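Putative hydrolase (Chromobacterium violaceum, PDB 3MCW) is probably a hydrolase of the isochorismatase family, although its natural substrate and the reaction it carries out are not established. Local coordinates at residues A[18-23]-A[119-124]; A[22-27]-A[77-82]; A[32-37]-A[143-148]; A[56-61]-A[91-96]. All coordinates share one frame; numbering follows the deposited sequence.

Contact 1: A[18-23]-A[119-124]; sequences IDMQQA and AGVSTS
Ile-18 pairs with Gly-120 between the parallel strands 14-18 and 115-121, and Val-121, one residue on, lies beside Asp-19. Ile-18 N bonds to Ala-119 O at 2.9 Å and Val-121 N to Ile-18 O at 3.0 Å, straddling Gly-120. Gly-120 CA lies 3.3 Å from Ile-18 O, a CA-H...O contact; glycine suits the site because its phi of 145° and the nearness of that oxygen leave no place for a side chain. Aliphatic Ile-18 suits a buried sheet face; in the conformer given, CB is 3.8 Å from Ala-119 O and CG2 lies near Val-121 O. Val-121 has CG1 between its backbone N and carbonyl carbon (chi1 59°), 3.1 Å from Asp-19 O, a tight approach made uncertain by a second conformer. Selenomethionine Met-20 curls back and lays SE obliquely across Val-121, 3.7 Å from CG1 in the conformers given. Phe-149 packs on both side chains, so this side is apolar. Opposite in character, a water donates to Asp-19 OD2, the salt-bridge partner of Lys-93, and to Val-121 O. A cis peptide leads to Ser-122, which caps helix 123-136 through a weak bond to Asn-125 N. The arrangement is consistent with the active-site framework of isochorismatase-like hydrolases.

Contact 2: A[22-27]-A[77-82]; sequences QAVDDP and AFKPEV
Lys-79 and Asp-25 form the salt bridge of this contact: NZ donates to OD1 at 2.8 Å, meeting the syn lone pair on the side of the other oxygen. The two side chains approach from opposite directions. Lysine fits because its long arm runs nearly straight and then turns at the last torsion (chi4 -77°), delivering the ammonium to the carboxylate; Glu-38, on helix 37-51, provides NZ with a second anionic partner. Two hydrogen bonds from Gln-22 come next. Its backbone N meets Ala-77 O at 2.9 Å, nearly in line with the carbonyl, and its amide NE2 reaches Phe-78 O at 3.0 Å. That oxygen lies close to the glutamine's amide plane, yet the donor stands 44° out of the carbonyl plane, so the bond comes down on the carbonyl from above. The extended side chain (chi2 173°) carries NE2 to Phe-78 O, while CG passes near Ala-77 O.

Packing surrounds these bonds. The methylene CE of Lys-79 passes 3.6 Å from Val-24 CG2, the two side chains crossing at about a right angle, so the lysine's aliphatic part is used as well as its charge. Ala-77 CB sits 3.7 Å from Gln-22 NE2, small enough to lie against the amide, and Pro-80 CD is 4.1 Å from the same nitrogen. Since NZ has two carboxylate partners, Asp-25 and Glu-38, Lys-79 probably stays protonated, and one ammonium group thereby ties the 3-10 turn of 22-25 and the start of helix 37-51 to the 77-82 loop.

Contact 3: A[32-37]-A[143-148]; sequences RNHPQA and LAEDGC
His-34 packs its ring into the corner where strand 140-149 turns at 145-147, and this is the tight part of the contact. ND1 donates to Cys-148 O at 2.9 Å, almost in line with that carbonyl, though the bond is bent at the hydrogen (142°) and the oxygen is tilted from the ring plane. Glu-145 CG lies between its backbone N and carbonyl carbon (chi1 67°) and the chain bends at chi2, bringing OE1 to the edge of His-34, 3.1 Å from CE1, with ring and carboxylate planes 64° apart. That oxygen accepts its hydrogen bond from His-167, whose ring meets His-34 edge-to-face. Asn-33 ND2 is 3.7 Å above the ring plane, offset toward its rim. The compact Ala-37 lets the backbones approach: its CA-H points at Asp-146 O (3.4 Å), and CB is 3.8 Å from the same oxygen.

The other side is looser. Asp-146 turns its carboxylate away to Ser-184, and exposed Pro-35 and Gln-36 form the middle of a type I turn. Arg-32 holds this turn from its own side, NE bonding to Asn-33 O at 3.1 Å and NH2 to His-34 O at 2.8 Å. Because ND1 donates, it carries a proton, and the nearby Glu-145 carboxylate would tend to stabilise positive charge on the ring; histidine thus joins the loop before helix 37-51 to a strand corner by a directed bond as well as by contact.

Contact 4: A[56-61]-A[91-96]; sequences IHIRHD and IAKQTN
Ile-56, just before the paired part of two parallel strands, reaches Ile-91 CD1 with its CG2 at 3.9 Å. The strands, 55-60 and 89-93 (the latter outermost in this chain), belong to the alpha/beta sheet of the isochorismatase fold, and this beta-branched pair faces leucines of helix 104-111. His-57 contributes its carbonyl, to which Ile-91 N donates, while its ring turns to Glu-88. At Ile-58 the side chain lies beside that of Ile-91, pointing the same way, and CG2 packs 3.6 Å from Lys-93 CD, crossing the lysine at about a right angle. Arg-59 takes Ile-91 O through its N and offers its own O to Lys-93 N (2.9 Å), the alternation of a parallel ladder.

His-60, CG anti to its N (chi1 -166°), swings its ring toward the lysine end and presents ND1 as an acceptor. Lys-93 NZ lies 3.0 Å from His-60 ND1, 27° out of the imidazole plane, and donates also to Thr-95 O at 2.9 Å, besides pairing with Asp-19. Asp-61 N closes the ladder on Lys-93 O. Its carboxylate is gripped side-on by Arg-59, bent at chi3: Arg-59 NE meets Asp-61 OD1 at 2.8 Å and Arg-59 NH2 meets Asp-61 OD2 at 2.9 Å. Ala-92 CB lies near this ion pair, 3.4 Å from Asp-61 OD2. OD1 also accepts from His-76, and a water donates to both Asp-61 O and Gln-94 O.

Overall arrangement
Contacts 1 and 4 meet at the probable active site: Asp-19 OD2 and Lys-93 NZ are 2.8 Å apart, and Ser-126 bonds to the lysine and weakly to the aspartate. In relatives this neighbourhood holds an Asp-Lys-Cys triad; Ser-126 probably takes the cysteine's place. Contact 2 continues from contact 1 along the chain, with centres 9 Å apart, and Met-20 O reaches Lys-79 N at 2.9 Å. Contact 3 lies beyond strand 115-121, its centre 10 Å from that of contact 1; contacts 3 and 4 lie on opposite sides of the chain's centre, 19 Å apart between centres. Ethanediol, probably from the crystallisation liquor though such molecules often mark pockets, lies about 5, 4 and 3 Å from the side chains of Val-121, Val-24 and Ile-56.

Contact 1: A[18-23]-A[119-124]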
loop_
_atom_site.group_PDB
_atom_site.type_symbol
_atom_site.label_atom_id
_atom_site.label_comp_id
_atom_site.label_asym_id
_atom_site.label_seq_id
_atom_site.Cartn_x
_atom_site.Cartn_y
_atom_site.Cartn_z
ATOM N N ILE A 18 -10.916 -10.736 -2.656
ATOM C CA ILE A 18 -11.107 -9.484 -1.932
ATOM C C ILE A 18 -12.300 -8.673 -2.420
ATOM O O ILE A 18 -12.314 -8.163 -3.544
ATOM C CB ILE A 18 -9.801 -8.683 -1.943
ATOM C CG1 ILE A 18 -8.697 -9.474 -1.220
ATOM C CG2 ILE A 18 -10.047 -7.244 -1.390
ATOM C CD1 ILE A 18 -7.330 -8.814 -1.369
ATOM N N ASP A 19 -13.279 -8.554 -1.544
ATOM C CA ASP A 19 -14.314 -7.545 -1.625
ATOM C C ASP A 19 -15.175 -7.587 -2.898
ATOM O O ASP A 19 -15.649 -6.562 -3.371
ATOM C CB ASP A 19 -13.741 -6.126 -1.442
ATOM C CG ASP A 19 -13.105 -5.883 -0.104
ATOM O OD1 ASP A 19 -13.150 -6.731 0.790
ATOM O OD2 ASP A 19 -12.487 -4.780 0.045
HETATM N N MSE A 20 -15.423 -8.786 -3.398
HETATM C CA MSE A 20 -16.191 -8.982 -4.634
HETATM C C MSE A 20 -17.681 -8.968 -4.310
HETATM O O MSE A 20 -18.361 -9.980 -4.383
HETATM C CB MSE A 20 -15.749 -10.251 -5.341
HETATM C CG MSE A 20 -14.380 -10.090 -5.954
HETATM SE SE MSE A 20 -14.350 -8.886 -7.486
HETATM C CE MSE A 20 -14.981 -10.405 -8.651
ATOM N N GLN A 21 -18.147 -7.783 -3.962
ATOM C CA GLN A 21 -19.482 -7.489 -3.480
ATOM C C GLN A 21 -20.211 -6.625 -4.502
ATOM O O GLN A 21 -19.610 -5.930 -5.325
ATOM C CB GLN A 21 -19.428 -6.832 -2.107
ATOM C CG GLN A 21 -18.951 -7.772 -1.012
ATOM C CD GLN A 21 -18.359 -7.030 0.162
ATOM O OE1 GLN A 21 -17.141 -6.825 0.211
ATOM N NE2 GLN A 21 -19.213 -6.601 1.105
ATOM N N GLN A 22 -21.537 -6.694 -4.457
ATOM C CA GLN A 22 -22.358 -6.030 -5.461
ATOM C C GLN A 22 -22.215 -4.507 -5.428
ATOM O O GLN A 22 -22.465 -3.851 -6.435
ATOM C CB GLN A 22 -23.807 -6.467 -5.340
ATOM C CG GLN A 22 -23.964 -7.970 -5.649
ATOM C CD GLN A 22 -25.338 -8.516 -5.392
ATOM O OE1 GLN A 22 -26.303 -7.832 -5.582
ATOM N NE2 GLN A 22 -25.414 -9.756 -4.924
ATOM N N ALA A 23 -21.738 -3.961 -4.317
ATOM C CA ALA A 23 -21.436 -2.538 -4.165
ATOM C C ALA A 23 -20.657 -1.979 -5.317
ATOM O O ALA A 23 -20.898 -0.835 -5.731
ATOM C CB ALA A 23 -20.632 -2.302 -2.876
ATOM N N ALA A 119 -6.995 -12.078 -5.706
ATOM C CA ALA A 119 -7.789 -11.418 -6.764
ATOM C C ALA A 119 -8.881 -10.645 -6.087
ATOM O O ALA A 119 -9.218 -10.902 -4.950
ATOM C CB ALA A 119 -8.361 -12.439 -7.745
ATOM N N GLY A 120 -9.451 -9.675 -6.782
ATOM C CA GLY A 120 -10.606 -8.952 -6.295
ATOM C C GLY A 120 -10.590 -7.490 -6.699
ATOM O O GLY A 120 -10.036 -7.121 -7.745
ATOM N N VAL A 121 -11.222 -6.667 -5.879
ATOM C CA VAL A 121 -11.489 -5.294 -6.271
ATOM C C VAL A 121 -11.284 -4.377 -5.064
ATOM O O VAL A 121 -11.622 -4.755 -3.916
ATOM C CB VAL A 121 -12.923 -5.179 -6.848
ATOM C CG1 VAL A 121 -13.968 -5.626 -5.794
ATOM C CG2 VAL A 121 -13.223 -3.781 -7.385
ATOM N N SER A 122 -10.749 -3.163 -5.240
ATOM C CA SER A 122 -10.164 -2.653 -6.479
ATOM C C SER A 122 -8.663 -2.870 -6.491
ATOM O O SER A 122 -7.986 -2.868 -5.447
ATOM C CB SER A 122 -10.453 -1.194 -6.677
ATOM O OG SER A 122 -9.575 -0.405 -5.944
ATOM N N THR A 123 -8.119 -2.993 -7.691
ATOM C CA THR A 123 -6.682 -3.253 -7.839
ATOM C C THR A 123 -5.863 -2.281 -7.015
ATOM O O THR A 123 -4.894 -2.675 -6.363
ATOM C CB THR A 123 -6.259 -3.118 -9.308
ATOM O OG1 THR A 123 -7.198 -3.824 -10.120
ATOM C CG2 THR A 123 -4.845 -3.656 -9.520
ATOM N N SER A 124 -6.211 -0.995 -7.095
ATOM C CA SER A 124 -5.410 0.084 -6.581
ATOM C C SER A 124 -5.769 0.510 -5.158
ATOM O O SER A 124 -5.056 1.313 -4.580
ATOM C CB SER A 124 -5.554 1.268 -7.536
ATOM O OG SER A 124 -6.932 1.538 -7.781
HETATM O O HOH W 1 -12.985 -3.258 -2.114
#

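Contact 2: A[22-27]-A[77-82]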
loop_
_atom_site.group_PDB
_atom_site.type_symbol
_atom_site.label_atom_id
_atom_site.label_comp_id
_atom_site.label_asym_id
_atom_site.label_seq_id
_atom_site.Cartn_x
_atom_site.Cartn_y
_atom_site.Cartn_z
ATOM N N GLN A 22 -21.537 -6.694 -4.457
ATOM C CA GLN A 22 -22.358 -6.030 -5.461
ATOM C C GLN A 22 -22.215 -4.507 -5.428
ATOM O O GLN A 22 -22.465 -3.851 -6.435
ATOM C CB GLN A 22 -23.807 -6.467 -5.340
ATOM C CG GLN A 22 -23.964 -7.970 -5.649
ATOM C CD GLN A 22 -25.338 -8.516 -5.392
ATOM O OE1 GLN A 22 -26.303 -7.832 -5.582
ATOM N NE2 GLN A 22 -25.414 -9.756 -4.924
ATOM N N ALA A 23 -21.738 -3.961 -4.317
ATOM C CA ALA A 23 -21.436 -2.538 -4.165
ATOM C C ALA A 23 -20.657 -1.979 -5.317
ATOM O O ALA A 23 -20.898 -0.835 -5.731
ATOM C CB ALA A 23 -20.632 -2.302 -2.876
ATOM N N VAL A 24 -19.687 -2.742 -5.817
ATOM C CA VAL A 24 -18.774 -2.207 -6.798
ATOM C C VAL A 24 -19.388 -2.045 -8.163
ATOM O O VAL A 24 -18.750 -1.452 -9.024
ATOM C CB VAL A 24 -17.471 -2.978 -6.869
ATOM C CG1 VAL A 24 -16.774 -3.069 -5.488
ATOM C CG2 VAL A 24 -17.669 -4.330 -7.423
ATOM N N ASP A 25 -20.604 -2.564 -8.344
ATOM C CA ASP A 25 -21.372 -2.340 -9.565
ATOM C C ASP A 25 -22.055 -0.997 -9.594
ATOM O O ASP A 25 -22.569 -0.584 -10.634
ATOM C CB ASP A 25 -22.410 -3.455 -9.759
ATOM C CG ASP A 25 -21.795 -4.818 -9.862
ATOM O OD1 ASP A 25 -20.650 -4.926 -10.331
ATOM O OD2 ASP A 25 -22.461 -5.795 -9.469
ATOM N N ASP A 26 -22.068 -0.288 -8.479
ATOM C CA ASP A 26 -22.768 0.983 -8.431
ATOM C C ASP A 26 -22.114 1.969 -9.404
ATOM O O ASP A 26 -20.905 2.129 -9.392
ATOM C CB ASP A 26 -22.778 1.568 -7.022
ATOM C CG ASP A 26 -23.818 2.616 -6.889
ATOM O OD1 ASP A 26 -23.563 3.735 -7.285
ATOM O OD2 ASP A 26 -24.964 2.292 -6.503
ATOM N N PRO A 27 -22.907 2.648 -10.251
ATOM C CA PRO A 27 -22.298 3.551 -11.225
ATOM C C PRO A 27 -21.558 4.696 -10.587
ATOM O O PRO A 27 -20.696 5.297 -11.255
ATOM C CB PRO A 27 -23.471 4.030 -12.084
ATOM C CG PRO A 27 -24.605 3.326 -11.651
ATOM C CD PRO A 27 -24.352 2.484 -10.473
ATOM N N ALA A 77 -23.898 -7.644 -0.290
ATOM C CA ALA A 77 -23.857 -9.067 -0.647
ATOM C C ALA A 77 -22.724 -9.377 -1.600
ATOM O O ALA A 77 -22.376 -8.565 -2.441
ATOM C CB ALA A 77 -25.187 -9.487 -1.289
ATOM N N PHE A 78 -22.160 -10.577 -1.491
ATOM C CA PHE A 78 -21.208 -11.034 -2.497
ATOM C C PHE A 78 -21.860 -11.105 -3.873
ATOM O O PHE A 78 -23.069 -11.397 -3.998
ATOM C CB PHE A 78 -20.606 -12.377 -2.112
ATOM C CG PHE A 78 -19.552 -12.272 -1.046
ATOM C CD1 PHE A 78 -18.285 -11.824 -1.340
ATOM C CD2 PHE A 78 -19.814 -12.632 0.272
ATOM C CE1 PHE A 78 -17.304 -11.734 -0.367
ATOM C CE2 PHE A 78 -18.833 -12.531 1.230
ATOM C CZ PHE A 78 -17.582 -12.080 0.913
ATOM N N LYS A 79 -21.054 -10.864 -4.903
ATOM C CA LYS A 79 -21.464 -11.090 -6.280
ATOM C C LYS A 79 -21.768 -12.585 -6.443
ATOM O O LYS A 79 -21.052 -13.446 -5.911
ATOM C CB LYS A 79 -20.339 -10.670 -7.240
ATOM C CG LYS A 79 -20.166 -9.181 -7.322
ATOM C CD LYS A 79 -18.819 -8.833 -7.993
ATOM C CE LYS A 79 -18.878 -7.474 -8.631
ATOM N NZ LYS A 79 -19.629 -7.484 -9.944
ATOM N N PRO A 80 -22.821 -12.914 -7.195
ATOM C CA PRO A 80 -23.217 -14.304 -7.309
ATOM C C PRO A 80 -22.124 -15.197 -7.918
ATOM O O PRO A 80 -22.043 -16.358 -7.513
ATOM C CB PRO A 80 -24.461 -14.250 -8.199
ATOM C CG PRO A 80 -24.437 -12.904 -8.817
ATOM C CD PRO A 80 -23.698 -12.001 -7.946
ATOM N N GLU A 81 -21.259 -14.634 -8.780
ATOM C CA GLU A 81 -20.197 -15.380 -9.441
ATOM C C GLU A 81 -19.238 -15.996 -8.446
ATOM O O GLU A 81 -18.561 -16.972 -8.753
ATOM C CB GLU A 81 -19.387 -14.497 -10.407
ATOM C CG GLU A 81 -20.120 -14.025 -11.623
ATOM C CD GLU A 81 -20.767 -12.670 -11.451
ATOM O OE1 GLU A 81 -21.025 -12.238 -10.316
ATOM O OE2 GLU A 81 -21.042 -12.051 -12.488
ATOM N N VAL A 82 -19.104 -15.347 -7.287
ATOM C CA VAL A 82 -18.114 -15.735 -6.289
ATOM C C VAL A 82 -18.724 -15.804 -4.886
ATOM O O VAL A 82 -18.051 -15.627 -3.883
ATOM C CB VAL A 82 -16.890 -14.800 -6.314
ATOM C CG1 VAL A 82 -16.087 -15.033 -7.629
ATOM C CG2 VAL A 82 -17.289 -13.325 -6.141
#

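Contact 3: A[32-37]-A[143-148]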
loop_
_atom_site.group_PDB
_atom_site.type_symbol
_atom_site.label_atom_id
_atom_site.label_comp_id
_atom_site.label_asym_id
_atom_site.label_seq_id
_atom_site.Cartn_x
_atom_site.Cartn_y
_atom_site.Cartn_z
ATOM N N ARG A 32 -15.119 1.141 -14.988
ATOM C CA ARG A 32 -14.187 0.080 -14.618
ATOM C C ARG A 32 -13.516 -0.521 -15.823
ATOM O O ARG A 32 -13.950 -0.401 -16.966
ATOM C CB ARG A 32 -14.941 -1.032 -13.867
ATOM C CG ARG A 32 -16.065 -1.697 -14.693
ATOM C CD ARG A 32 -16.621 -2.890 -14.024
ATOM N NE ARG A 32 -15.779 -4.061 -14.150
ATOM C CZ ARG A 32 -16.133 -5.271 -13.704
ATOM N NH1 ARG A 32 -17.294 -5.435 -13.106
ATOM N NH2 ARG A 32 -15.354 -6.323 -13.888
ATOM N N ASN A 33 -12.422 -1.229 -15.573
ATOM C CA ASN A 33 -11.766 -2.080 -16.538
ATOM C C ASN A 33 -12.139 -3.558 -16.306
ATOM O O ASN A 33 -12.973 -3.891 -15.444
ATOM C CB ASN A 33 -10.231 -1.885 -16.521
ATOM C CG ASN A 33 -9.575 -2.403 -15.263
ATOM O OD1 ASN A 33 -10.180 -2.404 -14.225
ATOM N ND2 ASN A 33 -8.323 -2.882 -15.371
ATOM N N HIS A 34 -11.489 -4.426 -17.082
ATOM C CA HIS A 34 -11.542 -5.878 -16.918
ATOM C C HIS A 34 -12.944 -6.421 -16.715
ATOM O O HIS A 34 -13.254 -6.998 -15.687
ATOM C CB HIS A 34 -10.613 -6.365 -15.799
ATOM C CG HIS A 34 -9.179 -6.380 -16.176
ATOM N ND1 HIS A 34 -8.201 -6.886 -15.345
ATOM C CD2 HIS A 34 -8.558 -6.058 -17.333
ATOM C CE1 HIS A 34 -7.042 -6.834 -15.957
ATOM N NE2 HIS A 34 -7.228 -6.363 -17.175
ATOM N N PRO A 35 -13.792 -6.309 -17.735
ATOM C CA PRO A 35 -15.158 -6.784 -17.605
ATOM C C PRO A 35 -15.312 -8.259 -17.300
ATOM O O PRO A 35 -16.374 -8.638 -16.788
ATOM C CB PRO A 35 -15.773 -6.414 -18.979
ATOM C CG PRO A 35 -14.607 -6.357 -19.913
ATOM C CD PRO A 35 -13.530 -5.727 -19.059
ATOM N N GLN A 36 -14.309 -9.062 -17.616
ATOM C CA GLN A 36 -14.303 -10.501 -17.364
ATOM C C GLN A 36 -13.671 -10.879 -16.020
ATOM O O GLN A 36 -13.459 -12.060 -15.756
ATOM C CB GLN A 36 -13.560 -11.234 -18.489
ATOM C CG GLN A 36 -14.254 -11.173 -19.864
ATOM C CD GLN A 36 -15.757 -10.902 -19.783
ATOM O OE1 GLN A 36 -16.434 -11.309 -18.837
ATOM N NE2 GLN A 36 -16.276 -10.193 -20.783
ATOM N N ALA A 37 -13.360 -9.894 -15.164
ATOM C CA ALA A 37 -12.705 -10.217 -13.898
ATOM C C ALA A 37 -13.508 -11.207 -13.077
ATOM O O ALA A 37 -12.957 -12.100 -12.443
ATOM C CB ALA A 37 -12.443 -8.949 -13.069
ATOM N N LEU A 143 -0.462 -12.311 -7.626
ATOM C CA LEU A 143 -1.607 -11.449 -7.873
ATOM C C LEU A 143 -2.178 -11.806 -9.231
ATOM O O LEU A 143 -1.506 -11.620 -10.262
ATOM C CB LEU A 143 -1.170 -9.981 -7.814
ATOM C CG LEU A 143 -2.291 -8.986 -8.038
ATOM C CD1 LEU A 143 -3.419 -9.132 -7.050
ATOM C CD2 LEU A 143 -1.719 -7.573 -7.918
ATOM N N ALA A 144 -3.401 -12.341 -9.266
ATOM C CA ALA A 144 -4.076 -12.762 -10.495
ATOM C C ALA A 144 -4.725 -11.534 -11.101
ATOM O O ALA A 144 -5.888 -11.215 -10.840
ATOM C CB ALA A 144 -5.100 -13.872 -10.213
ATOM N N GLU A 145 -3.967 -10.824 -11.924
ATOM C CA GLU A 145 -4.368 -9.472 -12.299
ATOM C C GLU A 145 -5.621 -9.416 -13.178
ATOM O O GLU A 145 -6.350 -8.450 -13.170
ATOM C CB GLU A 145 -3.204 -8.680 -12.911
ATOM C CG GLU A 145 -2.728 -9.193 -14.231
ATOM C CD GLU A 145 -3.522 -8.662 -15.416
ATOM O OE1 GLU A 145 -4.096 -7.557 -15.331
ATOM O OE2 GLU A 145 -3.540 -9.369 -16.454
ATOM N N ASP A 146 -5.833 -10.472 -13.975
ATOM C CA ASP A 146 -7.042 -10.575 -14.795
ATOM C C ASP A 146 -8.303 -10.819 -13.994
ATOM O O ASP A 146 -9.405 -10.663 -14.497
ATOM C CB ASP A 146 -6.877 -11.601 -15.910
ATOM C CG ASP A 146 -6.621 -13.010 -15.414
ATOM O OD1 ASP A 146 -5.904 -13.189 -14.402
ATOM O OD2 ASP A 146 -7.076 -13.969 -16.068
ATOM N N GLY A 147 -8.135 -11.239 -12.724
ATOM C CA GLY A 147 -9.221 -11.340 -11.775
ATOM C C GLY A 147 -9.382 -10.128 -10.903
ATOM O O GLY A 147 -10.118 -10.150 -9.919
ATOM N N CYS A 148 -8.706 -9.034 -11.228
ATOM C CA CYS A 148 -8.815 -7.790 -10.502
ATOM C C CYS A 148 -9.364 -6.713 -11.421
ATOM O O CYS A 148 -9.170 -6.764 -12.648
ATOM C CB CYS A 148 -7.447 -7.310 -9.992
ATOM S SG CYS A 148 -6.673 -8.425 -8.803
#

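Contact 4: A[56-61]-A[91-96]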
loop_
_atom_site.group_PDB
_atom_site.type_symbol
_atom_site.label_atom_id
_atom_site.label_comp_id
_atom_site.label_asym_id
_atom_site.label_seq_id
_atom_site.Cartn_x
_atom_site.Cartn_y
_atom_site.Cartn_z
ATOM N N ILE A 56 -10.042 -18.232 1.325
ATOM C CA ILE A 56 -10.655 -17.253 2.244
ATOM C C ILE A 56 -11.298 -16.156 1.393
ATOM O O ILE A 56 -10.640 -15.561 0.517
ATOM C CB ILE A 56 -9.618 -16.633 3.207
ATOM C CG1 ILE A 56 -9.022 -17.707 4.129
ATOM C CG2 ILE A 56 -10.216 -15.486 3.989
ATOM C CD1 ILE A 56 -7.860 -17.196 4.973
ATOM N N HIS A 57 -12.556 -15.859 1.686
ATOM C CA HIS A 57 -13.255 -14.701 1.143
ATOM C C HIS A 57 -13.077 -13.537 2.109
ATOM O O HIS A 57 -13.361 -13.668 3.292
ATOM C CB HIS A 57 -14.737 -14.994 0.996
ATOM C CG HIS A 57 -15.093 -16.190 0.211
ATOM N ND1 HIS A 57 -15.281 -16.133 -1.154
ATOM C CD2 HIS A 57 -15.292 -17.472 0.601
ATOM C CE1 HIS A 57 -15.611 -17.352 -1.549
ATOM N NE2 HIS A 57 -15.614 -18.192 -0.512
ATOM N N ILE A 58 -12.628 -12.382 1.606
ATOM C CA ILE A 58 -12.580 -11.158 2.362
ATOM C C ILE A 58 -13.771 -10.305 1.968
ATOM O O ILE A 58 -14.039 -10.088 0.777
ATOM C CB ILE A 58 -11.253 -10.397 2.097
ATOM C CG1 ILE A 58 -10.033 -11.226 2.480
ATOM C CG2 ILE A 58 -11.271 -9.022 2.799
ATOM C CD1 ILE A 58 -9.973 -11.692 3.933
ATOM N N ARG A 59 -14.482 -9.815 2.968
ATOM C CA ARG A 59 -15.670 -9.020 2.816
ATOM C C ARG A 59 -15.449 -7.645 3.438
ATOM O O ARG A 59 -14.920 -7.567 4.547
ATOM C CB ARG A 59 -16.863 -9.689 3.584
ATOM C CG ARG A 59 -18.214 -9.196 3.211
ATOM C CD ARG A 59 -19.279 -9.856 4.043
ATOM N NE ARG A 59 -19.262 -9.424 5.419
ATOM C CZ ARG A 59 -19.907 -10.032 6.411
ATOM N NH1 ARG A 59 -20.530 -11.185 6.191
ATOM N NH2 ARG A 59 -19.870 -9.521 7.623
ATOM N N HIS A 60 -15.894 -6.584 2.787
ATOM C CA HIS A 60 -15.783 -5.252 3.344
ATOM C C HIS A 60 -17.100 -4.839 3.986
ATOM O O HIS A 60 -18.168 -4.947 3.373
ATOM C CB HIS A 60 -15.397 -4.232 2.260
ATOM C CG HIS A 60 -14.969 -2.946 2.849
ATOM N ND1 HIS A 60 -13.732 -2.788 3.440
ATOM C CD2 HIS A 60 -15.637 -1.787 3.009
ATOM C CE1 HIS A 60 -13.661 -1.561 3.910
ATOM N NE2 HIS A 60 -14.801 -0.936 3.662
ATOM N N ASP A 61 -16.998 -4.408 5.235
ATOM C CA ASP A 61 -18.120 -3.941 6.006
ATOM C C ASP A 61 -17.924 -2.464 6.359
ATOM O O ASP A 61 -16.864 -2.040 6.739
ATOM C CB ASP A 61 -18.236 -4.734 7.311
ATOM C CG ASP A 61 -18.637 -6.187 7.136
ATOM O OD1 ASP A 61 -18.761 -6.687 6.016
ATOM O OD2 ASP A 61 -18.793 -6.882 8.171
ATOM N N ILE A 91 -13.859 -13.611 6.129
ATOM C CA ILE A 91 -13.308 -12.669 7.078
ATOM C C ILE A 91 -13.741 -11.281 6.692
ATOM O O ILE A 91 -13.497 -10.832 5.569
ATOM C CB ILE A 91 -11.787 -12.744 7.184
ATOM C CG1 ILE A 91 -11.366 -14.147 7.675
ATOM C CG2 ILE A 91 -11.215 -11.647 8.045
ATOM C CD1 ILE A 91 -9.892 -14.379 7.732
ATOM N N ALA A 92 -14.417 -10.592 7.602
ATOM C CA ALA A 92 -14.873 -9.247 7.393
ATOM C C ALA A 92 -13.820 -8.236 7.843
ATOM O O ALA A 92 -13.168 -8.416 8.883
ATOM C CB ALA A 92 -16.188 -8.989 8.175
ATOM N N LYS A 93 -13.678 -7.165 7.094
ATOM C CA LYS A 93 -12.764 -6.073 7.446
ATOM C C LYS A 93 -13.483 -4.751 7.357
ATOM O O LYS A 93 -14.500 -4.622 6.687
ATOM C CB LYS A 93 -11.560 -6.055 6.495
ATOM C CG LYS A 93 -11.867 -5.647 5.062
ATOM C CD LYS A 93 -10.614 -5.760 4.164
ATOM C CE LYS A 93 -10.851 -5.427 2.700
ATOM N NZ LYS A 93 -11.243 -4.059 2.493
ATOM N N GLN A 94 -12.928 -3.728 8.011
ATOM C CA GLN A 94 -13.504 -2.383 7.989
ATOM C C GLN A 94 -12.547 -1.361 7.421
ATOM O O GLN A 94 -12.933 -0.221 7.295
ATOM C CB GLN A 94 -13.943 -1.947 9.371
ATOM C CG GLN A 94 -15.124 -2.719 9.863
ATOM C CD GLN A 94 -15.717 -2.115 11.115
ATOM O OE1 GLN A 94 -15.926 -0.891 11.231
ATOM N NE2 GLN A 94 -15.999 -2.964 12.060
ATOM N N THR A 95 -11.316 -1.747 7.090
ATOM C CA THR A 95 -10.365 -0.846 6.455
ATOM C C THR A 95 -9.918 -1.472 5.149
ATOM O O THR A 95 -10.370 -2.532 4.767
ATOM C CB THR A 95 -9.102 -0.556 7.323
ATOM O OG1 THR A 95 -8.553 0.665 6.879
ATOM C CG2 THR A 95 -7.960 -1.550 7.086
ATOM N N ASN A 96 -8.967 -0.845 4.466
ATOM C CA ASN A 96 -8.579 -1.355 3.159
ATOM C C ASN A 96 -7.820 -2.662 3.213
ATOM O O ASN A 96 -8.078 -3.578 2.443
ATOM C CB ASN A 96 -7.791 -0.299 2.402
ATOM C CG ASN A 96 -8.558 0.988 2.327
ATOM O OD1 ASN A 96 -8.323 1.922 3.078
ATOM N ND2 ASN A 96 -9.566 1.005 1.472
HETATM O O HOH W 2 -15.549 0.453 6.881
#